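PDB 6V04: uncharacterized conserved protein YndB, AHSA1/START domain from Micromonospora chersina, which is of unknown function but, as a START/Bet v1-like protein from the dynemicin biosynthetic locus, probably takes part in making dynemicin, perhaps as a cyclase/aromatase. Local coordinates for residues 175-180 against 185-190; 212-217 against 260-265; 84-89 against 268-273; 162-167 against 236-241; 223-228 against 264-269. All blocks are in the same frame, centred on the assembly; numbering follows the deposited sequence.

Interaction 1: residues 175-180 against 185-190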
# COMPACT_ATOMS: atom_id res chain seq x y z
N PRO A 175 13.63 -12.33 4.09
CA PRO A 175 14.17 -12.55 5.45
C PRO A 175 13.89 -13.96 5.95
O PRO A 175 13.16 -14.18 6.91
CB PRO A 175 13.42 -11.49 6.26
CG PRO A 175 12.08 -11.46 5.62
CD PRO A 175 12.34 -11.62 4.14
N ILE A 176 14.50 -14.94 5.29
CA ILE A 176 14.21 -16.34 5.54
C ILE A 176 15.50 -17.10 5.81
O ILE A 176 16.60 -16.67 5.44
CB ILE A 176 13.43 -16.99 4.37
CG1 ILE A 176 14.24 -16.89 3.08
CG2 ILE A 176 12.09 -16.30 4.22
CD1 ILE A 176 13.60 -17.61 1.89
N ALA A 177 15.37 -18.26 6.46
CA ALA A 177 16.49 -19.17 6.63
C ALA A 177 15.97 -20.60 6.57
O ALA A 177 14.79 -20.88 6.78
CB ALA A 177 17.22 -18.94 7.95
N THR A 178 16.88 -21.52 6.27
CA THR A 178 16.52 -22.92 6.14
C THR A 178 16.37 -23.57 7.51
O THR A 178 16.91 -23.09 8.51
CB THR A 178 17.56 -23.67 5.31
OG1 THR A 178 18.83 -23.63 5.98
CG2 THR A 178 17.70 -23.03 3.93
N ASN A 179 15.60 -24.66 7.54
CA ASN A 179 15.34 -25.42 8.76
C ASN A 179 15.49 -26.90 8.41
O ASN A 179 14.53 -27.67 8.33
CB ASN A 179 13.95 -25.10 9.32
CG ASN A 179 13.74 -25.65 10.72
OD1 ASN A 179 12.89 -26.51 10.93
ND2 ASN A 179 14.51 -25.15 11.67
N GLY A 180 16.74 -27.32 8.19
CA GLY A 180 17.02 -28.64 7.68
C GLY A 180 17.33 -28.60 6.19
O GLY A 180 18.50 -28.58 5.80
N TRP A 185 12.08 -20.71 8.43
CA TRP A 185 11.89 -19.55 9.29
C TRP A 185 11.72 -18.28 8.48
O TRP A 185 12.38 -18.10 7.45
CB TRP A 185 13.07 -19.33 10.24
CG TRP A 185 13.49 -20.49 11.08
CD1 TRP A 185 14.65 -21.18 10.98
CD2 TRP A 185 12.75 -21.08 12.15
NE1 TRP A 185 14.70 -22.17 11.94
CE2 TRP A 185 13.54 -22.13 12.66
CE3 TRP A 185 11.51 -20.83 12.72
CZ2 TRP A 185 13.12 -22.92 13.73
CZ3 TRP A 185 11.10 -21.62 13.79
CH2 TRP A 185 11.89 -22.66 14.27
N PHE A 186 10.88 -17.38 8.98
CA PHE A 186 10.71 -16.03 8.48
C PHE A 186 10.98 -15.08 9.64
O PHE A 186 10.43 -15.28 10.73
CB PHE A 186 9.28 -15.85 7.94
CG PHE A 186 9.03 -14.56 7.22
CD1 PHE A 186 8.74 -13.40 7.92
CD2 PHE A 186 9.02 -14.52 5.83
CE1 PHE A 186 8.48 -12.22 7.28
CE2 PHE A 186 8.76 -13.33 5.17
CZ PHE A 186 8.48 -12.19 5.89
N PHE A 187 11.83 -14.08 9.43
CA PHE A 187 12.30 -13.21 10.50
C PHE A 187 11.79 -11.78 10.35
O PHE A 187 11.82 -11.21 9.26
CB PHE A 187 13.82 -13.18 10.54
CG PHE A 187 14.43 -14.51 10.81
CD1 PHE A 187 14.42 -15.04 12.09
CD2 PHE A 187 15.02 -15.23 9.80
CE1 PHE A 187 14.99 -16.28 12.35
CE2 PHE A 187 15.58 -16.47 10.05
CZ PHE A 187 15.58 -16.99 11.33
N VAL A 188 11.33 -11.22 11.47
CA VAL A 188 10.95 -9.82 11.59
C VAL A 188 11.91 -9.21 12.60
O VAL A 188 11.76 -9.40 13.81
CB VAL A 188 9.49 -9.64 12.02
CG1 VAL A 188 9.16 -8.18 12.19
CG2 VAL A 188 8.56 -10.28 10.99
N VAL A 189 12.90 -8.47 12.11
CA VAL A 189 14.01 -8.00 12.92
C VAL A 189 13.78 -6.51 13.21
O VAL A 189 14.00 -5.66 12.35
CB VAL A 189 15.35 -8.26 12.23
CG1 VAL A 189 16.51 -7.80 13.12
CG2 VAL A 189 15.49 -9.73 11.87
N ASP A 190 13.35 -6.20 14.42
CA ASP A 190 13.11 -4.83 14.85
C ASP A 190 13.24 -4.80 16.37
O ASP A 190 13.84 -5.71 16.95
CB ASP A 190 11.75 -4.33 14.32
CG ASP A 190 10.59 -5.17 14.79
OD1 ASP A 190 10.74 -5.92 15.77
OD2 ASP A 190 9.51 -5.08 14.17
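The F186 ring carries P175 CG over one face, whereas the F187 ring meets A177 CB at its edge, near the ring plane. Both contacts belong to the beta hairpin of strands 176-178 and 183-187, the outer end of the second antiparallel sheet in this START/Bet v1-like protein. P175 CG lies 4.0 Å from the centroid of the F186 ring and 22° off its normal, so the contact is CH-pi, displaced toward the rim. The two side chains run alongside each other and point the same way. I176 reaches the same ring obliquely, with its CG2 3.9 Å from F186 CD2. Its chi1 of 59° sets CG1 between the backbone N and carbonyl carbon; the end of I176 leads away from F186, and I176 also touches W202. At the F187 edge, A177 CB is 3.6 Å from F187 CE2. The W185 indole has N179 beside it, their planes steeply inclined, but N179 is poorly ordered and its amide placement is doubtful; R196 adds a cation-pi contact to the indole. The backbone evidence for the hairpin is direct: the N-to-C directions of strands 176-178 and 185-187 are 152° apart, antiparallel. A177 and W185 form a hydrogen-bonded pair, joined both ways, A177 N to W185 O and W185 N to A177 O, each 3.2 Å. F187 N donates to P175 O at 2.9 Å. Between these bonds sits the non-hydrogen-bonded pair I176 and F186, where I176 CA makes a CA-H...O contact of 3.2 Å to W185 O.

Interaction 2: residues 212-217 against 260-265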
# COMPACT_ATOMS: atom_id res chain seq x y z
N PHE A 212 3.68 -19.27 0.51
CA PHE A 212 4.02 -19.93 1.76
C PHE A 212 3.14 -19.36 2.85
O PHE A 212 2.46 -18.35 2.67
CB PHE A 212 5.52 -19.79 2.11
CG PHE A 212 6.02 -18.38 2.20
CD1 PHE A 212 5.97 -17.69 3.40
CD2 PHE A 212 6.56 -17.74 1.10
CE1 PHE A 212 6.43 -16.39 3.49
CE2 PHE A 212 7.01 -16.44 1.18
CZ PHE A 212 6.96 -15.76 2.38
N ALA A 213 3.17 -20.03 4.00
CA ALA A 213 2.39 -19.63 5.16
C ALA A 213 3.35 -19.26 6.26
O ALA A 213 4.44 -19.82 6.36
CB ALA A 213 1.48 -20.76 5.62
N VAL A 214 2.97 -18.27 7.06
CA VAL A 214 3.73 -17.90 8.26
C VAL A 214 2.83 -18.09 9.47
O VAL A 214 1.76 -17.47 9.58
CB VAL A 214 4.27 -16.47 8.17
CG1 VAL A 214 5.08 -16.15 9.42
CG2 VAL A 214 5.12 -16.30 6.93
N GLU A 215 3.28 -18.95 10.39
CA GLU A 215 2.56 -19.21 11.62
C GLU A 215 2.81 -18.07 12.59
O GLU A 215 3.92 -17.54 12.66
CB GLU A 215 3.03 -20.51 12.26
CG GLU A 215 2.83 -21.75 11.45
CD GLU A 215 3.25 -23.00 12.21
OE1 GLU A 215 3.76 -22.87 13.34
OE2 GLU A 215 3.06 -24.10 11.66
N ILE A 216 1.78 -17.73 13.37
CA ILE A 216 1.85 -16.68 14.37
C ILE A 216 1.63 -17.31 15.74
O ILE A 216 0.58 -17.92 15.97
CB ILE A 216 0.79 -15.59 14.11
CG1 ILE A 216 0.94 -15.03 12.67
CG2 ILE A 216 0.89 -14.50 15.16
CD1 ILE A 216 2.28 -14.36 12.40
N PRO A 217 2.57 -17.20 16.68
CA PRO A 217 2.36 -17.77 18.01
C PRO A 217 1.07 -17.28 18.64
O PRO A 217 0.78 -16.08 18.69
CB PRO A 217 3.59 -17.29 18.79
CG PRO A 217 4.63 -17.04 17.75
CD PRO A 217 3.88 -16.52 16.57
N HIS A 260 1.61 -4.23 11.21
CA HIS A 260 2.53 -3.12 11.04
C HIS A 260 3.98 -3.60 10.92
O HIS A 260 4.71 -3.17 10.02
CB HIS A 260 2.34 -2.16 12.22
CG HIS A 260 2.93 -0.80 12.03
ND1 HIS A 260 2.34 0.33 12.54
CD2 HIS A 260 4.05 -0.39 11.39
CE1 HIS A 260 3.09 1.38 12.24
NE2 HIS A 260 4.13 0.97 11.55
N ARG A 261 4.40 -4.50 11.80
CA ARG A 261 5.78 -4.97 11.76
C ARG A 261 6.07 -5.75 10.49
O ARG A 261 7.15 -5.60 9.89
CB ARG A 261 6.07 -5.84 12.98
CG ARG A 261 5.99 -5.10 14.31
CD ARG A 261 6.18 -6.06 15.47
NE ARG A 261 7.52 -6.64 15.45
CZ ARG A 261 7.82 -7.91 15.71
NH1 ARG A 261 6.87 -8.79 16.04
NH2 ARG A 261 9.08 -8.31 15.67
N PHE A 262 5.15 -6.61 10.07
CA PHE A 262 5.35 -7.34 8.83
C PHE A 262 5.31 -6.40 7.63
O PHE A 262 6.05 -6.62 6.66
CB PHE A 262 4.32 -8.45 8.69
CG PHE A 262 4.71 -9.73 9.38
CD1 PHE A 262 4.51 -9.89 10.74
CD2 PHE A 262 5.26 -10.78 8.67
CE1 PHE A 262 4.85 -11.08 11.37
CE2 PHE A 262 5.59 -11.97 9.30
CZ PHE A 262 5.40 -12.12 10.65
N ALA A 263 4.50 -5.34 7.67
CA ALA A 263 4.50 -4.39 6.54
C ALA A 263 5.87 -3.73 6.39
O ALA A 263 6.36 -3.55 5.26
CB ALA A 263 3.41 -3.34 6.74
N ALA A 264 6.49 -3.35 7.50
CA ALA A 264 7.82 -2.76 7.43
C ALA A 264 8.83 -3.77 6.91
O ALA A 264 9.77 -3.41 6.19
CB ALA A 264 8.22 -2.25 8.81
N THR A 265 8.66 -5.04 7.29
CA THR A 265 9.56 -6.08 6.81
C THR A 265 9.43 -6.25 5.31
O THR A 265 10.44 -6.35 4.60
CB THR A 265 9.26 -7.39 7.53
OG1 THR A 265 9.57 -7.23 8.92
CG2 THR A 265 10.09 -8.54 7.00
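V214 and F262 are the closest backbone partners here, yet their CA atoms stand 10.7 Å apart, a separation showing that strand 209-214 and helix 252-277 meet through side chains alone. F262 projects from the helix toward the strand and offers the far end of its ring to two aliphatic groups. V214 CG1 lies 4.2 Å from F262 CE2, and I216 CD1 lies 4.2 Å from F262 CZ. Both methyls approach obliquely. V214 holds CG1 anti to the backbone N (chi1 -179°) and so extends that methyl to F262, while its other methyl, CG2, lies in plane at the edge of the F212 ring. I216 starts less well directed, but its bent chain brings CD1 nearer to the helix. With 88 Å² buried in total, the contact between the two segments is small, and all three side chains are buried. Aromatic neighbours also surround F262: F197 edge-to-face, W245 and H242; V188 touches it as well. The preceding residue, R261, forms a salt bridge with D190. A long C-terminal helix lying against an antiparallel sheet through aromatic and aliphatic side chains is the helix-grip arrangement of START/Bet v1-like folds.

Interaction 3: residues 84-89 against 268-273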
# COMPACT_ATOMS: atom_id res chain seq x y z
N LEU A 84 4.79 2.93 -0.36
CA LEU A 84 5.86 2.44 0.51
C LEU A 84 7.23 2.97 0.10
O LEU A 84 8.26 2.44 0.52
CB LEU A 84 5.89 0.90 0.56
CG LEU A 84 4.57 0.23 0.91
CD1 LEU A 84 4.72 -1.29 0.75
CD2 LEU A 84 4.12 0.58 2.30
N GLY A 85 7.25 4.03 -0.72
CA GLY A 85 8.48 4.59 -1.20
C GLY A 85 9.19 3.77 -2.26
O GLY A 85 10.22 4.22 -2.77
N VAL A 86 8.66 2.61 -2.62
CA VAL A 86 9.31 1.73 -3.58
C VAL A 86 8.45 1.44 -4.80
O VAL A 86 8.99 1.00 -5.82
CB VAL A 86 9.73 0.40 -2.91
CG1 VAL A 86 10.59 0.68 -1.72
CG2 VAL A 86 8.50 -0.44 -2.51
N GLY A 87 7.14 1.66 -4.73
CA GLY A 87 6.27 1.39 -5.85
C GLY A 87 6.48 2.34 -7.01
O GLY A 87 7.06 3.42 -6.88
N PRO A 88 5.98 1.94 -8.18
CA PRO A 88 6.13 2.80 -9.35
C PRO A 88 5.37 4.11 -9.17
O PRO A 88 4.36 4.17 -8.47
CB PRO A 88 5.53 1.96 -10.49
CG PRO A 88 4.57 1.04 -9.79
CD PRO A 88 5.20 0.73 -8.45
N GLU A 89 5.88 5.16 -9.82
CA GLU A 89 5.27 6.47 -9.67
C GLU A 89 3.91 6.51 -10.34
O GLU A 89 3.77 6.19 -11.54
CB GLU A 89 6.18 7.55 -10.27
CG GLU A 89 5.65 8.96 -10.08
CD GLU A 89 6.61 10.01 -10.58
OE1 GLU A 89 6.70 10.19 -11.81
OE2 GLU A 89 7.28 10.64 -9.74
N ALA A 268 11.10 -3.44 3.43
CA ALA A 268 12.54 -3.63 3.36
C ALA A 268 12.91 -4.70 2.34
O ALA A 268 13.92 -4.59 1.63
CB ALA A 268 13.06 -4.01 4.74
N ALA A 269 12.11 -5.76 2.26
CA ALA A 269 12.40 -6.84 1.31
C ALA A 269 12.27 -6.36 -0.12
O ALA A 269 13.12 -6.68 -0.96
CB ALA A 269 11.48 -8.02 1.57
N LEU A 270 11.20 -5.62 -0.43
CA LEU A 270 11.04 -5.08 -1.78
C LEU A 270 12.21 -4.17 -2.14
O LEU A 270 12.70 -4.20 -3.27
CB LEU A 270 9.71 -4.34 -1.89
CG LEU A 270 8.46 -5.23 -1.78
CD1 LEU A 270 7.23 -4.38 -1.68
CD2 LEU A 270 8.34 -6.21 -2.95
N SER A 271 12.65 -3.34 -1.19
CA SER A 271 13.80 -2.48 -1.45
C SER A 271 15.04 -3.31 -1.74
O SER A 271 15.81 -2.99 -2.66
CB SER A 271 14.05 -1.55 -0.27
OG SER A 271 12.98 -0.64 -0.10
N LEU A 272 15.25 -4.37 -0.97
CA LEU A 272 16.43 -5.20 -1.16
C LEU A 272 16.38 -5.90 -2.50
O LEU A 272 17.40 -6.01 -3.19
CB LEU A 272 16.54 -6.19 -0.01
CG LEU A 272 17.74 -7.12 0.02
CD1 LEU A 272 19.04 -6.33 -0.08
CD2 LEU A 272 17.70 -7.93 1.30
N ALA A 273 15.20 -6.38 -2.91
CA ALA A 273 15.08 -6.97 -4.24
C ALA A 273 15.48 -5.98 -5.32
O ALA A 273 16.15 -6.35 -6.29
CB ALA A 273 13.66 -7.47 -4.48
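V86 meets S271 and L270 through the two branches of its side chain. Its CB points toward helix 252-277, and the CA atoms of V86 and S271 are 6.5 Å apart. Beyond CB the chain forks. CG1, set beside the backbone N by a chi1 of -55°, comes to 3.2 Å from S271 OG. That short approach is doubtful, because S271 was modelled in two conformers. In the conformer given, that OG is hydrogen-bonded to T267 O, one turn back, which would satisfy it within the helix. CG2, between the backbone N and the carbonyl carbon, touches L270 CB at 4.1 Å, and the V86 and L270 side chains cross at about a right angle. Beyond that CB, the L270 chain continues to V155 and L238. The secure part of the contact, which buries 137 Å² in all, is the apolar touch of CG2 on L270; the CG1 approach to the hydroxyl is less certain. In the fold, this is the loop joining strands 76-83 and 90-98 of the first sheet, laid against the C-terminal helix that packs on the second; P88 in the same loop touches S154 and V156 of strand 151-157.

Interaction 4: residues 162-167 against 236-241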
# COMPACT_ATOMS: atom_id res chain seq x y z
N TRP A 162 19.19 -11.20 -13.11
CA TRP A 162 18.76 -11.63 -11.78
C TRP A 162 17.24 -11.60 -11.72
O TRP A 162 16.62 -10.61 -12.13
CB TRP A 162 19.34 -10.74 -10.69
CG TRP A 162 19.03 -11.17 -9.26
CD1 TRP A 162 19.75 -12.04 -8.49
CD2 TRP A 162 17.93 -10.74 -8.44
NE1 TRP A 162 19.17 -12.18 -7.25
CE2 TRP A 162 18.05 -11.39 -7.19
CE3 TRP A 162 16.85 -9.86 -8.64
CZ2 TRP A 162 17.13 -11.20 -6.16
CZ3 TRP A 162 15.95 -9.68 -7.61
CH2 TRP A 162 16.10 -10.35 -6.38
N HIS A 163 16.65 -12.67 -11.20
CA HIS A 163 15.21 -12.74 -10.97
C HIS A 163 14.96 -13.13 -9.53
O HIS A 163 15.67 -13.99 -9.00
CB HIS A 163 14.57 -13.75 -11.94
CG HIS A 163 13.08 -13.66 -12.03
ND1 HIS A 163 12.25 -14.01 -10.98
CD2 HIS A 163 12.27 -13.30 -13.05
CE1 HIS A 163 10.99 -13.82 -11.34
NE2 HIS A 163 10.98 -13.40 -12.60
N PRO A 164 13.95 -12.54 -8.87
CA PRO A 164 13.76 -12.78 -7.43
C PRO A 164 13.17 -14.14 -7.08
O PRO A 164 13.21 -14.53 -5.91
CB PRO A 164 12.80 -11.65 -7.01
CG PRO A 164 12.07 -11.32 -8.28
CD PRO A 164 13.10 -11.42 -9.34
N LEU A 165 12.58 -14.86 -8.04
CA LEU A 165 11.84 -16.08 -7.73
C LEU A 165 12.58 -17.31 -8.24
O LEU A 165 12.09 -18.05 -9.10
CB LEU A 165 10.41 -16.01 -8.28
CG LEU A 165 9.58 -14.87 -7.68
CD1 LEU A 165 8.15 -14.93 -8.19
CD2 LEU A 165 9.62 -14.93 -6.14
N ARG A 166 13.77 -17.54 -7.69
CA ARG A 166 14.57 -18.72 -7.96
C ARG A 166 15.02 -19.29 -6.63
O ARG A 166 15.27 -18.55 -5.68
CB ARG A 166 15.79 -18.40 -8.80
CG ARG A 166 15.48 -17.82 -10.18
CD ARG A 166 16.74 -17.29 -10.80
NE ARG A 166 16.52 -16.76 -12.15
CZ ARG A 166 17.32 -15.88 -12.74
NH1 ARG A 166 18.39 -15.43 -12.10
NH2 ARG A 166 17.03 -15.44 -13.96
N GLU A 167 15.15 -20.62 -6.56
CA GLU A 167 15.60 -21.19 -5.30
C GLU A 167 16.92 -20.58 -4.88
O GLU A 167 17.16 -20.36 -3.69
CB GLU A 167 15.70 -22.71 -5.40
CG GLU A 167 14.37 -23.44 -5.23
CD GLU A 167 13.72 -23.23 -3.86
OE1 GLU A 167 14.35 -22.61 -2.97
OE2 GLU A 167 12.56 -23.67 -3.67
N ARG A 236 9.98 -5.81 -14.72
CA ARG A 236 9.25 -6.90 -14.07
C ARG A 236 8.67 -6.37 -12.77
O ARG A 236 9.41 -5.85 -11.94
CB ARG A 236 10.15 -8.10 -13.78
CG ARG A 236 10.38 -9.01 -14.97
CD ARG A 236 11.02 -10.31 -14.55
NE ARG A 236 12.48 -10.22 -14.55
CZ ARG A 236 13.23 -10.35 -15.63
NH1 ARG A 236 12.67 -10.55 -16.82
NH2 ARG A 236 14.55 -10.26 -15.54
N THR A 237 7.37 -6.51 -12.59
CA THR A 237 6.74 -6.05 -11.36
C THR A 237 6.76 -7.19 -10.36
O THR A 237 6.14 -8.24 -10.58
CB THR A 237 5.32 -5.56 -11.58
OG1 THR A 237 5.34 -4.45 -12.49
CG2 THR A 237 4.70 -5.11 -10.27
N LEU A 238 7.48 -7.00 -9.26
CA LEU A 238 7.51 -7.93 -8.14
C LEU A 238 6.47 -7.47 -7.13
O LEU A 238 6.55 -6.34 -6.64
CB LEU A 238 8.90 -7.94 -7.53
CG LEU A 238 9.02 -8.69 -6.21
CD1 LEU A 238 8.74 -10.16 -6.41
CD2 LEU A 238 10.41 -8.47 -5.61
N SER A 239 5.49 -8.31 -6.84
CA SER A 239 4.41 -7.96 -5.94
C SER A 239 4.30 -8.98 -4.82
O SER A 239 4.60 -10.17 -4.99
CB SER A 239 3.07 -7.86 -6.67
OG SER A 239 2.63 -9.12 -7.16
N VAL A 240 3.87 -8.51 -3.66
CA VAL A 240 3.64 -9.36 -2.50
C VAL A 240 2.25 -9.08 -1.96
O VAL A 240 1.76 -7.95 -2.01
CB VAL A 240 4.70 -9.15 -1.39
CG1 VAL A 240 4.72 -7.71 -0.92
CG2 VAL A 240 4.40 -10.10 -0.22
N SER A 241 1.60 -10.14 -1.48
CA SER A 241 0.38 -10.05 -0.70
C SER A 241 0.55 -10.94 0.52
O SER A 241 0.94 -12.10 0.38
CB SER A 241 -0.83 -10.52 -1.51
OG SER A 241 -2.01 -10.55 -0.73
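Apolar contact is made by P164 and L238: P164 CG lies 4.0 Å from L238 CD1, and the two side chains lie alongside, pointing opposite ways. L238 has CG anti to its backbone N (chi1 170°), which carries the branch out from strand 236-243 to the proline; V227, V155 and A273 also touch it. The H163-R236 contact is van der Waals packing of a ring on an arginine chain, with no hydrogen bond between them. The H163 ring and the R236 guanidinium cross with their planes 28° apart, H163 CD2 being 3.4 Å from R236 NE, and the approach is oblique. R236 CD lies 3.6 Å from H163 CD2, so the arginine chain, bent at chi3, lies along this side of the imidazole. Strand 236-243 sits between strands 151-157 and 223-230 in the second antiparallel sheet of the START/Bet v1-like fold, and residues 162-167, in the loop leading to helix 170-173, lie beside the first residues of the strand. Within that loop, L165 N donates to H163 ND1 at 3.1 Å with an N-H...N angle of 166°, the donor nearly in the ring plane, which probably helps hold the imidazole rotation. An accepting ND1 is consistent with a neutral ring, as the nearby arginine would also suggest. R166 lays one face of its guanidinium over H163 CB and pairs with E207. The indole NE1 of W162 bonds to D172.

Interaction 5: residues 223-228 against 264-269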
# COMPACT_ATOMS: atom_id res chain seq x y z
N THR A 223 -1.07 -17.16 8.62
CA THR A 223 -1.11 -16.13 7.59
C THR A 223 -0.61 -16.72 6.27
O THR A 223 0.10 -17.72 6.24
CB THR A 223 -0.28 -14.91 7.99
OG1 THR A 223 1.10 -15.25 8.09
CG2 THR A 223 -0.76 -14.33 9.30
N ALA A 224 -1.02 -16.10 5.16
CA ALA A 224 -0.78 -16.63 3.82
C ALA A 224 -0.08 -15.58 2.98
O ALA A 224 -0.55 -14.44 2.90
CB ALA A 224 -2.08 -17.06 3.15
N CYS A 225 1.01 -15.97 2.33
CA CYS A 225 1.82 -15.04 1.56
C CYS A 225 1.90 -15.51 0.12
O CYS A 225 2.16 -16.69 -0.15
CB CYS A 225 3.22 -14.92 2.14
SG CYS A 225 4.22 -13.78 1.22
N GLN A 226 1.71 -14.57 -0.80
CA GLN A 226 1.80 -14.81 -2.23
C GLN A 226 2.72 -13.75 -2.81
O GLN A 226 2.49 -12.56 -2.62
CB GLN A 226 0.42 -14.75 -2.89
CG GLN A 226 -0.56 -15.78 -2.37
CD GLN A 226 -1.85 -15.15 -1.88
OE1 GLN A 226 -2.33 -14.17 -2.44
NE2 GLN A 226 -2.42 -15.72 -0.82
N VAL A 227 3.76 -14.19 -3.52
CA VAL A 227 4.70 -13.32 -4.21
C VAL A 227 4.65 -13.70 -5.69
O VAL A 227 4.66 -14.89 -6.03
CB VAL A 227 6.12 -13.49 -3.66
CG1 VAL A 227 7.11 -12.57 -4.37
CG2 VAL A 227 6.15 -13.23 -2.16
N ARG A 228 4.60 -12.70 -6.56
CA ARG A 228 4.50 -12.97 -7.99
C ARG A 228 5.33 -11.95 -8.75
O ARG A 228 5.58 -10.85 -8.27
CB ARG A 228 3.04 -12.91 -8.46
CG ARG A 228 2.08 -13.64 -7.55
CD ARG A 228 0.83 -14.13 -8.26
NE ARG A 228 -0.23 -14.45 -7.31
CZ ARG A 228 -0.20 -15.45 -6.44
NH1 ARG A 228 0.85 -16.26 -6.38
NH2 ARG A 228 -1.22 -15.65 -5.62
N ALA A 264 6.49 -3.35 7.50
CA ALA A 264 7.82 -2.76 7.43
C ALA A 264 8.83 -3.77 6.91
O ALA A 264 9.77 -3.41 6.19
CB ALA A 264 8.22 -2.25 8.81
N THR A 265 8.66 -5.04 7.29
CA THR A 265 9.56 -6.08 6.81
C THR A 265 9.43 -6.25 5.31
O THR A 265 10.44 -6.35 4.60
CB THR A 265 9.26 -7.39 7.53
OG1 THR A 265 9.57 -7.23 8.92
CG2 THR A 265 10.09 -8.54 7.00
N TRP A 266 8.20 -6.29 4.79
CA TRP A 266 8.02 -6.43 3.35
C TRP A 266 8.52 -5.21 2.60
O TRP A 266 9.08 -5.34 1.51
CB TRP A 266 6.55 -6.71 3.03
CG TRP A 266 6.20 -8.15 3.25
CD1 TRP A 266 5.38 -8.66 4.23
CD2 TRP A 266 6.68 -9.28 2.51
NE1 TRP A 266 5.32 -10.02 4.12
CE2 TRP A 266 6.11 -10.43 3.08
CE3 TRP A 266 7.54 -9.42 1.41
CZ2 TRP A 266 6.37 -11.70 2.60
CZ3 TRP A 266 7.79 -10.69 0.92
CH2 TRP A 266 7.20 -11.81 1.50
N THR A 267 8.35 -4.02 3.18
CA THR A 267 8.91 -2.82 2.56
C THR A 267 10.42 -2.95 2.39
O THR A 267 10.96 -2.66 1.33
CB THR A 267 8.55 -1.59 3.39
OG1 THR A 267 7.12 -1.45 3.46
CG2 THR A 267 9.14 -0.33 2.81
N ALA A 268 11.10 -3.44 3.43
CA ALA A 268 12.54 -3.63 3.36
C ALA A 268 12.91 -4.70 2.34
O ALA A 268 13.92 -4.59 1.63
CB ALA A 268 13.06 -4.01 4.74
N ALA A 269 12.11 -5.76 2.26
CA ALA A 269 12.40 -6.84 1.31
C ALA A 269 12.27 -6.36 -0.12
O ALA A 269 13.12 -6.68 -0.96
CB ALA A 269 11.48 -8.02 1.57
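The helix-grip core, in which a long C-terminal helix lies against a curved antiparallel sheet, holds W266 of helix 252-277 against C225 and V227 of strand 223-230. The nearest CA atoms, those of V227 and W266, are 10.8 Å apart, so the large indole does the spanning. Its six-membered ring reaches the strand with CZ2 and CH2. C225 was modelled in two positions, so all its sulfur geometry holds for the conformer given. There C225 SG is 3.3 Å from W266 CZ2, a short distance that is doubtful; SG lies 4.3 Å from the centroid of the W266 six-membered ring and 57° off its normal, an oblique sulfur-aromatic contact, not a stack over the face. In that conformer SG is anti to the backbone N (chi1 -179°), and the sulfur stands out from the sheet toward the helix. V227, two residues on and turned to the same side, puts CG2 4.1 Å from W266 CH2, again obliquely, and the two side chains cross at a slant. V240 from the neighbouring strand and F212 also touch C225, and all three contact residues are buried. The polar end of the indole is served elsewhere: W266 NE1 is hydrogen-bonded to H242 ND1, H242 NE2 to T223 OG1, and T223 OG1 to V214 O. Since indole N-H can only donate, ND1 must accept, and the chain is consistent with a proton on NE2. The contact therefore rests mainly on dispersion, with a probable sulfur-aromatic share in the conformer given, while a separate hydrogen-bonded chain probably holds the indole's orientation.

Interactions 2, 4 and 5 are buried contacts of the second sheet, two of them made with helix 252-277; interaction 1 lies partly open at that sheet's margin. Interactions 2, 3 and 5 share the helix: interactions 2 and 5 lie on its sheet-facing side, while interaction 3, partly buried, small and mainly aliphatic, joins the two halves of the chain. Chemistry follows place. Interaction 1 is held largely by backbone hydrogen bonds; 2 is aromatic and aliphatic, 5 adds a cysteine sulfur, and 4 adds an arginine chain against an imidazole. F186 of interaction 1 touches both F262 and W266, while L238 of interaction 4 touches L270 and A273 of interaction 3.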